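Chitosanase (Gynuella sunshinyii YC6258, PDB 6X2Q) probably hydrolyses the glycosidic bonds of chitosan as a family 46 glycoside hydrolase, and binds glucosamine units of a chitosan oligosaccharide in this structure. Local coordinates at residues A[27-32]-A[38-43]; A[59-62]-A[66-69]. All coordinates share one frame; numbering follows the deposited sequence.

Contact 1. Residues A[27-32]-A[38-43]; sequences YGYAEV and GITAGR
G38 O lies beside V32, 3.8 Å from V32 CG1, where the hairpin of strands 30-32 and 39-41 starts its second arm. I39 brings CG2 to 3.7 Å from E31 O, while its CG1 approaches V32 CG2. T40 makes the central rung. Its N donates to E31 O at 2.7 Å, nearly end-on to the carbonyl, and its O accepts from E31 N at 2.9 Å, a pair of bonds that marks an antiparallel hydrogen-bonded pair. The same T40 O sits at the edge of the Y29 ring, 3.4 Å from Y29 CE1. A41 follows as the non-hydrogen-bonded partner of A30, the two methyls meeting on the face that also carries I39. G42, with positive phi (90°), turns its N to Y29 O for the third backbone bond, 2.9 Å long. R43 then runs alongside Y27: CB lies over one face of the ring, and CD reaches Y27 CE1 at 3.5 Å. With CG between its own N and carbonyl carbon (chi1 55°), the R43 chain points the same way as Y27, and its NH1 makes a salt bridge to D111, which also accepts from Y27 OH. The alanine and isoleucine face packs on helix 93-100 and on M53 of helix 52-63; T40 touches a bound glucosamine, and its OG1 shares a hydrogen bond with T47 OG1 of strand 46-47.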
ATOM      1  N   TYR A  27     -10.950  -5.059  -5.201  1.00 35.92           N
ATOM      2  CA  TYR A  27     -11.477  -3.797  -5.712  1.00 32.11           C
ATOM      3  C   TYR A  27     -12.745  -3.388  -4.967  1.00 31.72           C
ATOM      4  O   TYR A  27     -12.966  -2.199  -4.711  1.00 28.84           O
ATOM      5  CB  TYR A  27     -11.768  -3.915  -7.211  1.00 34.89           C
ATOM      6  CG  TYR A  27     -10.550  -3.933  -8.128  1.00 32.97           C
ATOM      7  CD1 TYR A  27      -9.990  -2.746  -8.598  1.00 31.17           C
ATOM      8  CD2 TYR A  27      -9.984  -5.136  -8.543  1.00 33.53           C
ATOM      9  CE1 TYR A  27      -8.879  -2.754  -9.433  1.00 32.02           C
ATOM     10  CE2 TYR A  27      -8.875  -5.163  -9.377  1.00 36.54           C
ATOM     11  CZ  TYR A  27      -8.325  -3.962  -9.828  1.00 38.07           C
ATOM     12  OH  TYR A  27      -7.218  -3.969 -10.676  1.00 33.17           O
ATOM     13  N   GLY A  28     -13.600  -4.362  -4.620  1.00 31.38           N
ATOM     14  CA  GLY A  28     -14.883  -4.110  -3.993  1.00 32.19           C
ATOM     15  C   GLY A  28     -14.871  -4.007  -2.479  1.00 37.07           C
ATOM     16  O   GLY A  28     -15.933  -3.864  -1.860  1.00 38.56           O
ATOM     17  N   TYR A  29     -13.696  -4.084  -1.862  1.00 35.81           N
ATOM     18  CA  TYR A  29     -13.589  -4.027  -0.413  1.00 36.75           C
ATOM     19  C   TYR A  29     -13.894  -2.617   0.077  1.00 35.43           C
ATOM     20  O   TYR A  29     -13.444  -1.629  -0.513  1.00 37.20           O
ATOM     21  CB  TYR A  29     -12.177  -4.463   0.007  1.00 38.41           C
ATOM     22  CG  TYR A  29     -11.839  -4.330   1.482  1.00 42.34           C
ATOM     23  CD1 TYR A  29     -11.596  -3.080   2.057  1.00 41.31           C
ATOM     24  CD2 TYR A  29     -11.707  -5.458   2.293  1.00 47.32           C
ATOM     25  CE1 TYR A  29     -11.270  -2.954   3.393  1.00 43.38           C
ATOM     26  CE2 TYR A  29     -11.376  -5.339   3.638  1.00 40.22           C
ATOM     27  CZ  TYR A  29     -11.157  -4.082   4.177  1.00 45.51           C
ATOM     28  OH  TYR A  29     -10.831  -3.931   5.505  1.00 52.77           O
ATOM     29  N   ALA A  30     -14.640  -2.525   1.177  1.00 34.67           N
ATOM     30  CA  ALA A  30     -14.954  -1.237   1.793  1.00 37.76           C
ATOM     31  C   ALA A  30     -15.356  -1.484   3.238  1.00 42.24           C
ATOM     32  O   ALA A  30     -16.363  -2.154   3.487  1.00 38.36           O
ATOM     33  CB  ALA A  30     -16.077  -0.524   1.036  1.00 33.29           C
ATOM     34  N   GLU A  31     -14.578  -0.952   4.183  1.00 43.12           N
ATOM     35  CA  GLU A  31     -14.814  -1.223   5.592  1.00 44.96           C
ATOM     36  C   GLU A  31     -14.368  -0.036   6.428  1.00 44.06           C
ATOM     37  O   GLU A  31     -13.525   0.767   6.011  1.00 41.78           O
ATOM     38  CB  GLU A  31     -14.069  -2.473   6.081  1.00 44.16           C
ATOM     39  CG  GLU A  31     -14.501  -3.802   5.473  1.00 51.07           C
ATOM     40  CD  GLU A  31     -15.892  -4.264   5.889  1.00 58.47           C
ATOM     41  OE1 GLU A  31     -16.699  -3.444   6.381  1.00 65.76           O
ATOM     42  OE2 GLU A  31     -16.179  -5.469   5.728  1.00 62.00           O
ATOM     43  N   VAL A  32     -14.957   0.058   7.619  1.00 45.78           N
ATOM     44  CA  VAL A  32     -14.482   0.930   8.689  1.00 44.29           C
ATOM     45  C   VAL A  32     -13.591   0.087   9.597  1.00 46.71           C
ATOM     46  O   VAL A  32     -13.991  -0.997  10.047  1.00 43.35           O
ATOM     47  CB  VAL A  32     -15.661   1.547   9.459  1.00 48.04           C
ATOM     48  CG1 VAL A  32     -15.176   2.580  10.469  1.00 42.03           C
ATOM     49  CG2 VAL A  32     -16.647   2.165   8.480  1.00 44.32           C
ATOM     50  N   GLY A  38     -11.378   6.477   8.715  1.00 36.08           N
ATOM     51  CA  GLY A  38     -12.731   6.430   8.178  1.00 40.71           C
ATOM     52  C   GLY A  38     -12.991   5.124   7.468  1.00 42.14           C
ATOM     53  O   GLY A  38     -12.741   4.038   8.013  1.00 41.22           O
ATOM     54  N   ILE A  39     -13.497   5.222   6.245  1.00 38.60           N
ATOM     55  CA  ILE A  39     -13.717   4.060   5.396  1.00 38.77           C
ATOM     56  C   ILE A  39     -12.445   3.786   4.605  1.00 40.93           C
ATOM     57  O   ILE A  39     -11.875   4.701   3.990  1.00 37.96           O
ATOM     58  CB  ILE A  39     -14.910   4.284   4.453  1.00 38.46           C
ATOM     59  CG1 ILE A  39     -16.133   4.727   5.253  1.00 42.25           C
ATOM     60  CG2 ILE A  39     -15.192   3.019   3.635  1.00 38.08           C
ATOM     61  CD1 ILE A  39     -17.439   4.684   4.485  1.00 46.52           C
ATOM     62  N   THR A  40     -12.004   2.529   4.624  1.00 36.77           N
ATOM     63  CA  THR A  40     -10.882   2.045   3.831  1.00 36.32           C
ATOM     64  C   THR A  40     -11.430   1.173   2.714  1.00 34.81           C
ATOM     65  O   THR A  40     -12.207   0.253   2.981  1.00 37.76           O
ATOM     66  CB  THR A  40      -9.906   1.236   4.699  1.00 33.90           C
ATOM     67  OG1 THR A  40      -9.255   2.116   5.621  1.00 33.98           O
ATOM     68  CG2 THR A  40      -8.850   0.524   3.833  1.00 32.77           C
ATOM     69  N   ALA A  41     -11.020   1.446   1.472  1.00 35.85           N
ATOM     70  CA  ALA A  41     -11.651   0.784   0.334  1.00 37.24           C
ATOM     71  C   ALA A  41     -10.655   0.522  -0.790  1.00 35.81           C
ATOM     72  O   ALA A  41      -9.646   1.224  -0.936  1.00 34.86           O
ATOM     73  CB  ALA A  41     -12.829   1.613  -0.216  1.00 33.97           C
ATOM     74  N   GLY A  42     -10.967  -0.499  -1.591  1.00 34.79           N
ATOM     75  CA  GLY A  42     -10.295  -0.720  -2.854  1.00 35.48           C
ATOM     76  C   GLY A  42      -9.070  -1.600  -2.753  1.00 37.02           C
ATOM     77  O   GLY A  42      -8.712  -2.141  -1.705  1.00 33.44           O
ATOM     78  N   ARG A  43      -8.403  -1.731  -3.896  1.00 32.41           N
ATOM     79  CA  ARG A  43      -7.269  -2.636  -4.002  1.00 34.13           C
ATOM     80  C   ARG A  43      -6.053  -2.122  -3.253  1.00 33.23           C
ATOM     81  O   ARG A  43      -5.180  -2.916  -2.899  1.00 31.00           O
ATOM     82  CB  ARG A  43      -6.912  -2.856  -5.471  1.00 32.91           C
ATOM     83  CG  ARG A  43      -6.664  -1.563  -6.221  1.00 32.36           C
ATOM     84  CD  ARG A  43      -6.016  -1.829  -7.577  1.00 33.66           C
ATOM     85  NE  ARG A  43      -4.676  -2.370  -7.414  1.00 34.51           N
ATOM     86  CZ  ARG A  43      -3.814  -2.536  -8.401  1.00 36.85           C
ATOM     87  NH1 ARG A  43      -4.164  -2.201  -9.638  1.00 31.38           N
ATOM     88  NH2 ARG A  43      -2.603  -3.038  -8.143  1.00 35.71           N
TER

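Contact 2. Residues A[59-62]-A[66-69]; sequences RYSR and DNIL
N67 ND2 gives hydrogens to two acceptors, S61 OG at 3.0 Å and the backbone O of R64. The hydroxyl lies in the plane of the N67 amide, and the N-H points at it within a moderately bent bond (153°). S61 OG in turn reaches I57 O one helical turn back, so the hydroxyl is held between the helix backbone and the asparagine. Y60 packs obliquely against the same side chain. Its CG is anti to the backbone N (chi1 -178°), which carries the ring out toward N67, and Y60 CE2 comes to 3.5 Å from N67 CB while CD2 stands 3.4 Å from N67 ND2. Ring and amide planes are 44° apart. The far end of the tyrosine is held by N103, with R64 as a second partner of its OH, and the ring meets F106 edge-to-face. The amide's other end is also used: N67 OD1 accepts from L69 N at 2.7 Å. With N67 cut back to an alanine, S61 OG and R64 O would probably lose a donor and L69 N its acceptor, and a gap is likely to open beside the Y60 ring. The bond from L69 N to N67 OD1 makes an Asx turn, setting the bend of the loop that follows helix 52-63 and leads to helix 73-82.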
ATOM      1  N   ARG A  59     -12.127  11.213 -10.128  1.00 38.17           N
ATOM      2  CA  ARG A  59     -11.737  10.834 -11.478  1.00 38.06           C
ATOM      3  C   ARG A  59     -12.831  10.012 -12.142  1.00 37.41           C
ATOM      4  O   ARG A  59     -13.117  10.192 -13.327  1.00 36.30           O
ATOM      5  CB  ARG A  59     -10.415  10.080 -11.455  1.00 35.66           C
ATOM      6  CG  ARG A  59      -9.319  10.939 -10.884  1.00 46.41           C
ATOM      7  CD  ARG A  59      -7.986  10.257 -10.930  1.00 42.93           C
ATOM      8  NE  ARG A  59      -7.522  10.121 -12.296  1.00 55.42           N
ATOM      9  CZ  ARG A  59      -6.311   9.693 -12.618  1.00 52.13           C
ATOM     10  NH1 ARG A  59      -5.456   9.378 -11.660  1.00 48.28           N
ATOM     11  NH2 ARG A  59      -5.957   9.587 -13.891  1.00 56.36           N
ATOM     12  N   TYR A  60     -13.469   9.121 -11.385  1.00 34.32           N
ATOM     13  CA  TYR A  60     -14.531   8.315 -11.957  1.00 32.77           C
ATOM     14  C   TYR A  60     -15.705   9.190 -12.377  1.00 39.52           C
ATOM     15  O   TYR A  60     -16.339   8.938 -13.408  1.00 34.10           O
ATOM     16  CB  TYR A  60     -14.969   7.264 -10.951  1.00 36.01           C
ATOM     17  CG  TYR A  60     -16.040   6.317 -11.443  1.00 37.81           C
ATOM     18  CD1 TYR A  60     -15.821   5.499 -12.551  1.00 33.22           C
ATOM     19  CD2 TYR A  60     -17.265   6.224 -10.785  1.00 35.84           C
ATOM     20  CE1 TYR A  60     -16.803   4.614 -12.996  1.00 35.95           C
ATOM     21  CE2 TYR A  60     -18.254   5.346 -11.221  1.00 36.35           C
ATOM     22  CZ  TYR A  60     -18.026   4.552 -12.332  1.00 40.58           C
ATOM     23  OH  TYR A  60     -19.006   3.675 -12.762  1.00 42.07           O
ATOM     24  N   SER A  61     -15.978  10.242 -11.605  1.00 37.99           N
ATOM     25  CA  SER A  61     -17.123  11.097 -11.877  1.00 36.68           C
ATOM     26  C   SER A  61     -16.883  11.970 -13.094  1.00 41.12           C
ATOM     27  O   SER A  61     -17.841  12.396 -13.751  1.00 39.01           O
ATOM     28  CB  SER A  61     -17.424  11.945 -10.654  1.00 36.52           C
ATOM     29  OG  SER A  61     -17.966  11.114  -9.634  1.00 42.66           O
ATOM     30  N   ARG A  62     -15.619  12.236 -13.424  1.00 33.93           N
ATOM     31  CA  ARG A  62     -15.347  12.917 -14.679  1.00 43.11           C
ATOM     32  C   ARG A  62     -15.585  11.993 -15.874  1.00 39.87           C
ATOM     33  O   ARG A  62     -15.990  12.459 -16.941  1.00 43.70           O
ATOM     34  CB  ARG A  62     -13.929  13.492 -14.659  1.00 43.55           C
ATOM     35  CG  ARG A  62     -13.631  14.393 -15.830  1.00 54.18           C
ATOM     36  CD  ARG A  62     -14.070  15.836 -15.573  1.00 55.59           C
ATOM     37  NE  ARG A  62     -13.861  16.680 -16.750  1.00 58.12           N
ATOM     38  CZ  ARG A  62     -14.629  16.668 -17.838  1.00 58.34           C
ATOM     39  NH1 ARG A  62     -14.338  17.476 -18.856  1.00 48.46           N
ATOM     40  NH2 ARG A  62     -15.683  15.851 -17.910  1.00 53.47           N
ATOM     41  N   ASP A  66     -22.963  10.723 -13.862  1.00 46.31           N
ATOM     42  CA  ASP A  66     -24.114  10.206 -13.099  1.00 50.27           C
ATOM     43  C   ASP A  66     -23.752   8.837 -12.548  1.00 50.02           C
ATOM     44  O   ASP A  66     -24.079   7.863 -13.186  1.00 56.73           O
ATOM     45  CB  ASP A  66     -25.354  10.108 -13.986  1.00 55.72           C
ATOM     46  N   ASN A  67     -23.036   8.784 -11.439  1.00 46.91           N
ATOM     47  CA  ASN A  67     -22.732   7.461 -10.847  1.00 47.20           C
ATOM     48  C   ASN A  67     -23.274   7.437  -9.418  1.00 42.90           C
ATOM     49  O   ASN A  67     -23.487   8.478  -8.860  1.00 42.91           O
ATOM     50  CB  ASN A  67     -21.259   7.083 -10.983  1.00 40.99           C
ATOM     51  CG  ASN A  67     -20.372   7.889 -10.078  1.00 40.89           C
ATOM     52  OD1 ASN A  67     -20.405   7.723  -8.884  1.00 44.15           O
ATOM     53  ND2 ASN A  67     -19.584   8.761 -10.643  1.00 37.26           N
ATOM     54  N   ILE A  68     -23.460   6.256  -8.862  1.00 40.02           N
ATOM     55  CA  ILE A  68     -24.020   6.126  -7.525  1.00 45.29           C
ATOM     56  C   ILE A  68     -23.141   6.702  -6.414  1.00 45.26           C
ATOM     57  O   ILE A  68     -23.618   6.850  -5.289  1.00 44.06           O
ATOM     58  CB  ILE A  68     -24.310   4.632  -7.292  1.00 46.46           C
ATOM     59  CG1 ILE A  68     -22.997   3.842  -7.391  1.00 36.23           C
ATOM     60  CG2 ILE A  68     -25.333   4.138  -8.317  1.00 32.78           C
ATOM     61  CD1 ILE A  68     -23.148   2.329  -7.280  1.00 33.28           C
ATOM     62  N   LEU A  69     -21.878   7.048  -6.685  1.00 42.83           N
ATOM     63  CA  LEU A  69     -21.002   7.591  -5.649  1.00 43.58           C
ATOM     64  C   LEU A  69     -20.961   9.109  -5.626  1.00 43.59           C
ATOM     65  O   LEU A  69     -20.387   9.686  -4.691  1.00 42.91           O
ATOM     66  CB  LEU A  69     -19.568   7.061  -5.814  1.00 40.38           C
ATOM     67  CG  LEU A  69     -19.370   5.554  -5.691  1.00 39.45           C
ATOM     68  CD1 LEU A  69     -17.971   5.184  -6.132  1.00 39.37           C
ATOM     69  CD2 LEU A  69     -19.602   5.109  -4.269  1.00 40.32           C
TER

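In the fold
Contact 1 and contact 2 stand in series along the chain, their centres about 17 Å apart, without touching. Contact 1, partly buried with five of eleven touching residues buried and two exposed, lies beside the sugar; backbone bonds pair its strands, with apolar side chains on one face and a tyrosine–arginine pair, tied to an aspartate, at its end. Contact 2 is peripheral, its centre about 24 Å from the centre of the chain, yet buried; there side chains do the joining, an amide against a hydroxyl and a ring, where a helix runs into a loop. They share neighbours: helix 52-63, which supplies half of contact 2, packs M53 on the hairpin, and helices 93-100 and 104-129 border both.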